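Side-chain contacts in ultraspiracle (Drosophila melanogaster, PDB 1HG4), which probably regulates transcription as a nuclear hormone receptor, its ligand-binding domain held in an inactive conformation with a phospholipid in the pocket: residues A[16-21]-A[180-185]; A[66-71]-A[264-269]. One frame throughout, in Å; residues are numbered along the deposited sequence.

Contact 1 (A[16-21]-A[180-185])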
loop_
_atom_site.group_PDB
_atom_site.type_symbol
_atom_site.label_atom_id
_atom_site.label_comp_id
_atom_site.label_asym_id
_atom_site.label_seq_id
_atom_site.Cartn_x
_atom_site.Cartn_y
_atom_site.Cartn_z
ATOM N N GLU A 16 -3.907 -9.766 -24.431
ATOM C CA GLU A 16 -3.457 -11.088 -24.821
ATOM C C GLU A 16 -4.028 -12.187 -23.929
ATOM O O GLU A 16 -4.370 -13.268 -24.404
ATOM C CB GLU A 16 -1.931 -11.149 -24.806
ATOM C CG GLU A 16 -1.382 -12.301 -25.630
ATOM C CD GLU A 16 0.114 -12.223 -25.821
ATOM O OE1 GLU A 16 0.850 -12.488 -24.845
ATOM O OE2 GLU A 16 0.546 -11.890 -26.949
ATOM N N ALA A 17 -4.122 -11.913 -22.635
ATOM C CA ALA A 17 -4.659 -12.881 -21.696
ATOM C C ALA A 17 -6.124 -13.198 -22.017
ATOM O O ALA A 17 -6.518 -14.361 -22.082
ATOM C CB ALA A 17 -4.547 -12.341 -20.274
ATOM N N GLU A 18 -6.925 -12.157 -22.217
ATOM C CA GLU A 18 -8.334 -12.332 -22.518
ATOM C C GLU A 18 -8.517 -13.140 -23.783
ATOM O O GLU A 18 -9.201 -14.161 -23.786
ATOM C CB GLU A 18 -9.015 -10.982 -22.711
ATOM C CG GLU A 18 -9.205 -10.171 -21.448
ATOM C CD GLU A 18 -9.769 -8.793 -21.746
ATOM O OE1 GLU A 18 -10.797 -8.704 -22.448
ATOM O OE2 GLU A 18 -9.186 -7.796 -21.279
ATOM N N GLN A 19 -7.893 -12.669 -24.859
ATOM C CA GLN A 19 -7.999 -13.319 -26.158
ATOM C C GLN A 19 -7.558 -14.768 -26.172
ATOM O O GLN A 19 -8.264 -15.621 -26.688
ATOM C CB GLN A 19 -7.217 -12.524 -27.196
ATOM C CG GLN A 19 -7.928 -11.256 -27.622
ATOM C CD GLN A 19 -7.074 -10.341 -28.477
ATOM O OE1 GLN A 19 -7.592 -9.437 -29.128
ATOM N NE2 GLN A 19 -5.760 -10.556 -28.466
ATOM N N ARG A 20 -6.394 -15.057 -25.611
ATOM C CA ARG A 20 -5.912 -16.425 -25.592
ATOM C C ARG A 20 -6.811 -17.319 -24.737
ATOM O O ARG A 20 -7.082 -18.451 -25.101
ATOM C CB ARG A 20 -4.471 -16.476 -25.074
ATOM C CG ARG A 20 -3.481 -15.683 -25.920
ATOM C CD ARG A 20 -2.052 -15.980 -25.488
ATOM N NE ARG A 20 -1.661 -17.341 -25.829
ATOM C CZ ARG A 20 -0.821 -18.080 -25.114
ATOM N NH1 ARG A 20 -0.273 -17.590 -24.005
ATOM N NH2 ARG A 20 -0.539 -19.314 -25.500
ATOM N N ALA A 21 -7.277 -16.815 -23.605
ATOM C CA ALA A 21 -8.136 -17.612 -22.742
ATOM C C ALA A 21 -9.437 -17.951 -23.469
ATOM O O ALA A 21 -10.036 -19.001 -23.247
ATOM C CB ALA A 21 -8.438 -16.852 -21.462
ATOM N N CYS A 180 -9.286 -2.838 -19.471
ATOM C CA CYS A 180 -8.821 -2.131 -18.279
ATOM C C CYS A 180 -9.860 -2.200 -17.160
ATOM O O CYS A 180 -9.529 -2.492 -16.002
ATOM C CB CYS A 180 -8.501 -0.661 -18.601
ATOM S SG CYS A 180 -6.947 -0.393 -19.524
ATOM N N LEU A 181 -11.121 -1.943 -17.497
ATOM C CA LEU A 181 -12.172 -2.006 -16.483
ATOM C C LEU A 181 -12.256 -3.399 -15.847
ATOM O O LEU A 181 -12.416 -3.537 -14.625
ATOM C CB LEU A 181 -13.523 -1.621 -17.089
ATOM C CG LEU A 181 -13.663 -0.146 -17.500
ATOM C CD1 LEU A 181 -15.069 0.093 -18.066
ATOM C CD2 LEU A 181 -13.433 0.760 -16.285
ATOM N N LYS A 182 -12.128 -4.432 -16.669
ATOM C CA LYS A 182 -12.208 -5.786 -16.159
ATOM C C LYS A 182 -11.040 -6.126 -15.242
ATOM O O LYS A 182 -11.194 -6.850 -14.254
ATOM C CB LYS A 182 -12.290 -6.769 -17.329
ATOM C CG LYS A 182 -13.554 -6.580 -18.158
ATOM C CD LYS A 182 -13.869 -7.793 -19.017
ATOM C CE LYS A 182 -12.838 -8.001 -20.107
ATOM N NZ LYS A 182 -13.193 -9.166 -20.965
ATOM N N ALA A 183 -9.866 -5.597 -15.559
ATOM C CA ALA A 183 -8.717 -5.855 -14.713
ATOM C C ALA A 183 -8.922 -5.111 -13.382
ATOM O O ALA A 183 -8.666 -5.675 -12.301
ATOM C CB ALA A 183 -7.419 -5.394 -15.414
ATOM N N ILE A 184 -9.391 -3.862 -13.444
ATOM C CA ILE A 184 -9.614 -3.096 -12.213
ATOM C C ILE A 184 -10.495 -3.944 -11.289
ATOM O O ILE A 184 -10.274 -3.992 -10.071
ATOM C CB ILE A 184 -10.307 -1.715 -12.512
ATOM C CG1 ILE A 184 -9.318 -0.784 -13.188
ATOM C CG2 ILE A 184 -10.840 -1.058 -11.234
ATOM C CD1 ILE A 184 -9.977 0.302 -13.955
ATOM N N ILE A 185 -11.475 -4.627 -11.886
ATOM C CA ILE A 185 -12.398 -5.477 -11.148
ATOM C C ILE A 185 -11.678 -6.655 -10.525
ATOM O O ILE A 185 -11.818 -6.911 -9.325
ATOM C CB ILE A 185 -13.527 -6.002 -12.068
ATOM C CG1 ILE A 185 -14.399 -4.834 -12.526
ATOM C CG2 ILE A 185 -14.370 -7.030 -11.342
ATOM C CD1 ILE A 185 -15.401 -5.211 -13.590
#

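Contact 2 (A[66-71]-A[264-269])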
loop_
_atom_site.group_PDB
_atom_site.type_symbol
_atom_site.label_atom_id
_atom_site.label_comp_id
_atom_site.label_asym_id
_atom_site.label_seq_id
_atom_site.Cartn_x
_atom_site.Cartn_y
_atom_site.Cartn_z
ATOM N N TYR A 66 -7.775 -17.057 -17.752
ATOM C CA TYR A 66 -7.526 -15.639 -18.015
ATOM C C TYR A 66 -6.740 -15.042 -16.847
ATOM O O TYR A 66 -5.692 -14.428 -17.056
ATOM C CB TYR A 66 -8.862 -14.912 -18.184
ATOM C CG TYR A 66 -8.846 -13.447 -17.831
ATOM C CD1 TYR A 66 -8.175 -12.517 -18.625
ATOM C CD2 TYR A 66 -9.533 -12.983 -16.706
ATOM C CE1 TYR A 66 -8.196 -11.146 -18.309
ATOM C CE2 TYR A 66 -9.560 -11.625 -16.381
ATOM C CZ TYR A 66 -8.899 -10.713 -17.183
ATOM O OH TYR A 66 -8.992 -9.379 -16.865
ATOM N N ALA A 67 -7.246 -15.230 -15.627
ATOM C CA ALA A 67 -6.585 -14.721 -14.426
ATOM C C ALA A 67 -5.204 -15.354 -14.269
ATOM O O ALA A 67 -4.257 -14.716 -13.828
ATOM C CB ALA A 67 -7.435 -15.020 -13.192
ATOM N N ARG A 68 -5.091 -16.614 -14.656
ATOM C CA ARG A 68 -3.821 -17.305 -14.540
ATOM C C ARG A 68 -2.709 -16.623 -15.346
ATOM O O ARG A 68 -1.541 -16.656 -14.954
ATOM C CB ARG A 68 -3.979 -18.757 -14.991
ATOM C CG ARG A 68 -2.664 -19.463 -15.200
ATOM C CD ARG A 68 -2.625 -20.776 -14.489
ATOM N NE ARG A 68 -3.562 -21.759 -15.020
ATOM C CZ ARG A 68 -3.864 -22.877 -14.373
ATOM N NH1 ARG A 68 -3.298 -23.120 -13.200
ATOM N NH2 ARG A 68 -4.734 -23.739 -14.879
ATOM N N MET A 69 -3.083 -16.014 -16.467
ATOM C CA MET A 69 -2.132 -15.333 -17.338
ATOM C C MET A 69 -2.039 -13.842 -17.064
ATOM O O MET A 69 -1.298 -13.138 -17.742
ATOM C CB MET A 69 -2.499 -15.542 -18.816
ATOM C CG MET A 69 -2.266 -16.960 -19.322
ATOM S SD MET A 69 -2.647 -17.137 -21.068
ATOM C CE MET A 69 -4.466 -17.385 -20.950
ATOM N N MET A 70 -2.799 -13.356 -16.090
ATOM C CA MET A 70 -2.755 -11.933 -15.767
ATOM C C MET A 70 -1.513 -11.639 -14.940
ATOM O O MET A 70 -1.125 -12.433 -14.077
ATOM C CB MET A 70 -4.019 -11.501 -15.019
ATOM C CG MET A 70 -5.230 -11.278 -15.925
ATOM S SD MET A 70 -5.135 -9.780 -17.011
ATOM C CE MET A 70 -5.787 -8.526 -15.924
ATOM N N PRO A 71 -0.858 -10.496 -15.209
ATOM C CA PRO A 71 0.361 -10.082 -14.493
ATOM C C PRO A 71 0.242 -10.192 -12.976
ATOM O O PRO A 71 -0.692 -9.637 -12.384
ATOM C CB PRO A 71 0.560 -8.632 -14.949
ATOM C CG PRO A 71 0.001 -8.632 -16.338
ATOM C CD PRO A 71 -1.271 -9.466 -16.183
ATOM N N GLU A 264 -9.331 -26.097 -7.535
ATOM C CA GLU A 264 -8.964 -27.291 -8.273
ATOM C C GLU A 264 -8.450 -27.000 -9.672
ATOM O O GLU A 264 -7.497 -27.645 -10.123
ATOM C CB GLU A 264 -10.148 -28.262 -8.306
ATOM C CG GLU A 264 -10.700 -28.554 -6.898
ATOM C CD GLU A 264 -11.770 -29.637 -6.871
ATOM O OE1 GLU A 264 -12.639 -29.648 -7.781
ATOM O OE2 GLU A 264 -11.745 -30.465 -5.925
ATOM N N GLN A 265 -9.048 -26.033 -10.368
ATOM C CA GLN A 265 -8.558 -25.724 -11.708
ATOM C C GLN A 265 -7.207 -25.030 -11.593
ATOM O O GLN A 265 -6.299 -25.297 -12.381
ATOM C CB GLN A 265 -9.533 -24.831 -12.481
ATOM C CG GLN A 265 -9.204 -24.755 -13.973
ATOM C CD GLN A 265 -10.188 -23.926 -14.776
ATOM O OE1 GLN A 265 -11.386 -23.947 -14.513
ATOM N NE2 GLN A 265 -9.690 -23.215 -15.781
ATOM N N LEU A 266 -7.067 -24.146 -10.607
ATOM C CA LEU A 266 -5.806 -23.442 -10.423
ATOM C C LEU A 266 -4.664 -24.402 -10.118
ATOM O O LEU A 266 -3.582 -24.277 -10.685
ATOM C CB LEU A 266 -5.930 -22.393 -9.306
ATOM C CG LEU A 266 -6.677 -21.123 -9.717
ATOM C CD1 LEU A 266 -6.933 -20.244 -8.513
ATOM C CD2 LEU A 266 -5.878 -20.386 -10.770
ATOM N N GLU A 267 -4.910 -25.366 -9.232
ATOM C CA GLU A 267 -3.886 -26.339 -8.851
ATOM C C GLU A 267 -3.572 -27.298 -9.982
ATOM O O GLU A 267 -2.676 -28.130 -9.870
ATOM C CB GLU A 267 -4.322 -27.137 -7.619
ATOM C CG GLU A 267 -4.402 -26.315 -6.346
ATOM C CD GLU A 267 -4.879 -27.130 -5.150
ATOM O OE1 GLU A 267 -5.978 -27.724 -5.232
ATOM O OE2 GLU A 267 -4.163 -27.171 -4.122
ATOM N N ALA A 268 -4.301 -27.172 -11.079
ATOM C CA ALA A 268 -4.082 -28.042 -12.218
ATOM C C ALA A 268 -3.370 -27.274 -13.319
ATOM O O ALA A 268 -3.407 -26.045 -13.351
ATOM C CB ALA A 268 -5.408 -28.573 -12.725
ATOM N N PRO A 269 -2.714 -27.992 -14.244
ATOM C CA PRO A 269 -2.008 -27.321 -15.333
ATOM C C PRO A 269 -3.004 -26.695 -16.290
ATOM O O PRO A 269 -4.188 -27.026 -16.274
ATOM C CB PRO A 269 -1.239 -28.462 -15.991
ATOM C CG PRO A 269 -2.195 -29.596 -15.858
ATOM C CD PRO A 269 -2.660 -29.455 -14.415
#

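Contact 1 (A[16-21]-A[180-185])
E18 and K182 reach for each other from two helices whose backbones stay well apart, 9.9 Å between E18 CA and K182 CA at the nearest point. The contact is a single buried salt bridge, with K182 NZ giving a hydrogen bond of 2.9 Å to E18 OE1. The ammonium does not lie in the carboxylate plane; it sits above it, 66° out, over the flat side of the group. K182 CE follows it in, 3.2 Å from E18 OE1. In both residues CG lies anti to the carbonyl carbon, beside the backbone N (chi1 -72° in E18); the glutamate then runs straight beyond CG, whereas the lysine kinks at chi3 (-67°), which swings CE and NZ over the acid. A second charge shares the load: E18 OE1 also pairs with R175, and E18 OE2 is hydrogen-bonded to S179 OG. With a lysine, an arginine and a serine around it, the carboxylate is fixed at both oxygens and would probably stay ionised despite its burial. Helix 11-24 is thus joined to helix 175-186 in the helical ligand-binding domain; Y66 of helix 46-68 lies against E18, while C180, A183 and I184 pack on helix 197-218 and I184 and I185 on helix 225-250.

Contact 2 (A[66-71]-A[264-269])
R68, in the last turn of helix 46-68, pushes its guanidinium into main-chain carbonyls where helix 258-266 ends and the chain turns away, meeting the last carbonyls of that helix and that of A268 just after it, in this mostly helical nuclear-receptor domain. R68 NH1 lies 2.8 Å from L266 O and 2.9 Å from A268 O, both acceptors at the edge of the group and near its plane. R68 NH2 reaches A268 O as well, at 3.1 Å, and meets Q265 O obliquely at 3.3 Å. All four bonds are weak, with N-H...O angles from 126° to 139°; the hold comes from their number, and A268 O takes two of them. The cation also faces the negative end of the helix dipole, which should add to the attraction.

In charge terms the firmer partner is E65, whose OE2 makes a salt bridge to R68 NH2 and accepts a hydrogen bond from Q265 NE2, so one carboxylate steadies both sides of the junction. Apolar contact is slight: L266 CD2 comes within 4.5 Å of R68 NH1, and the same side chain also touches V64, L78 and Q81. The arginine reaches across with CG anti to the backbone N (chi1 167°), and the chain then bends at chi2 and chi3. Beyond the four bonds, the nearest approach of P269 is its carbonyl, P269 O, 3.6 Å from R68 NH2.

From the N terminus, helix 11-24 carries the first half of contact 1 and the end of helix 46-68 the first half of contact 2. Contact 1 closes at 180-185, across 158 intervening residues, and contact 2 only at 264-269, across 192, so the two loops cross rather than nest. Their centres lie 13 Å apart, and their N-terminal halves touch directly: E18 CG is 3.4 Å from Y66 CE1, and A21 packs on the same tyrosine. M70 CE rests against A183 CB as well. Contact 1 joins helix 11-24 to helix 175-186 in the interior, and contact 2 joins the end of helix 46-68 to the C-terminal helix 258-266.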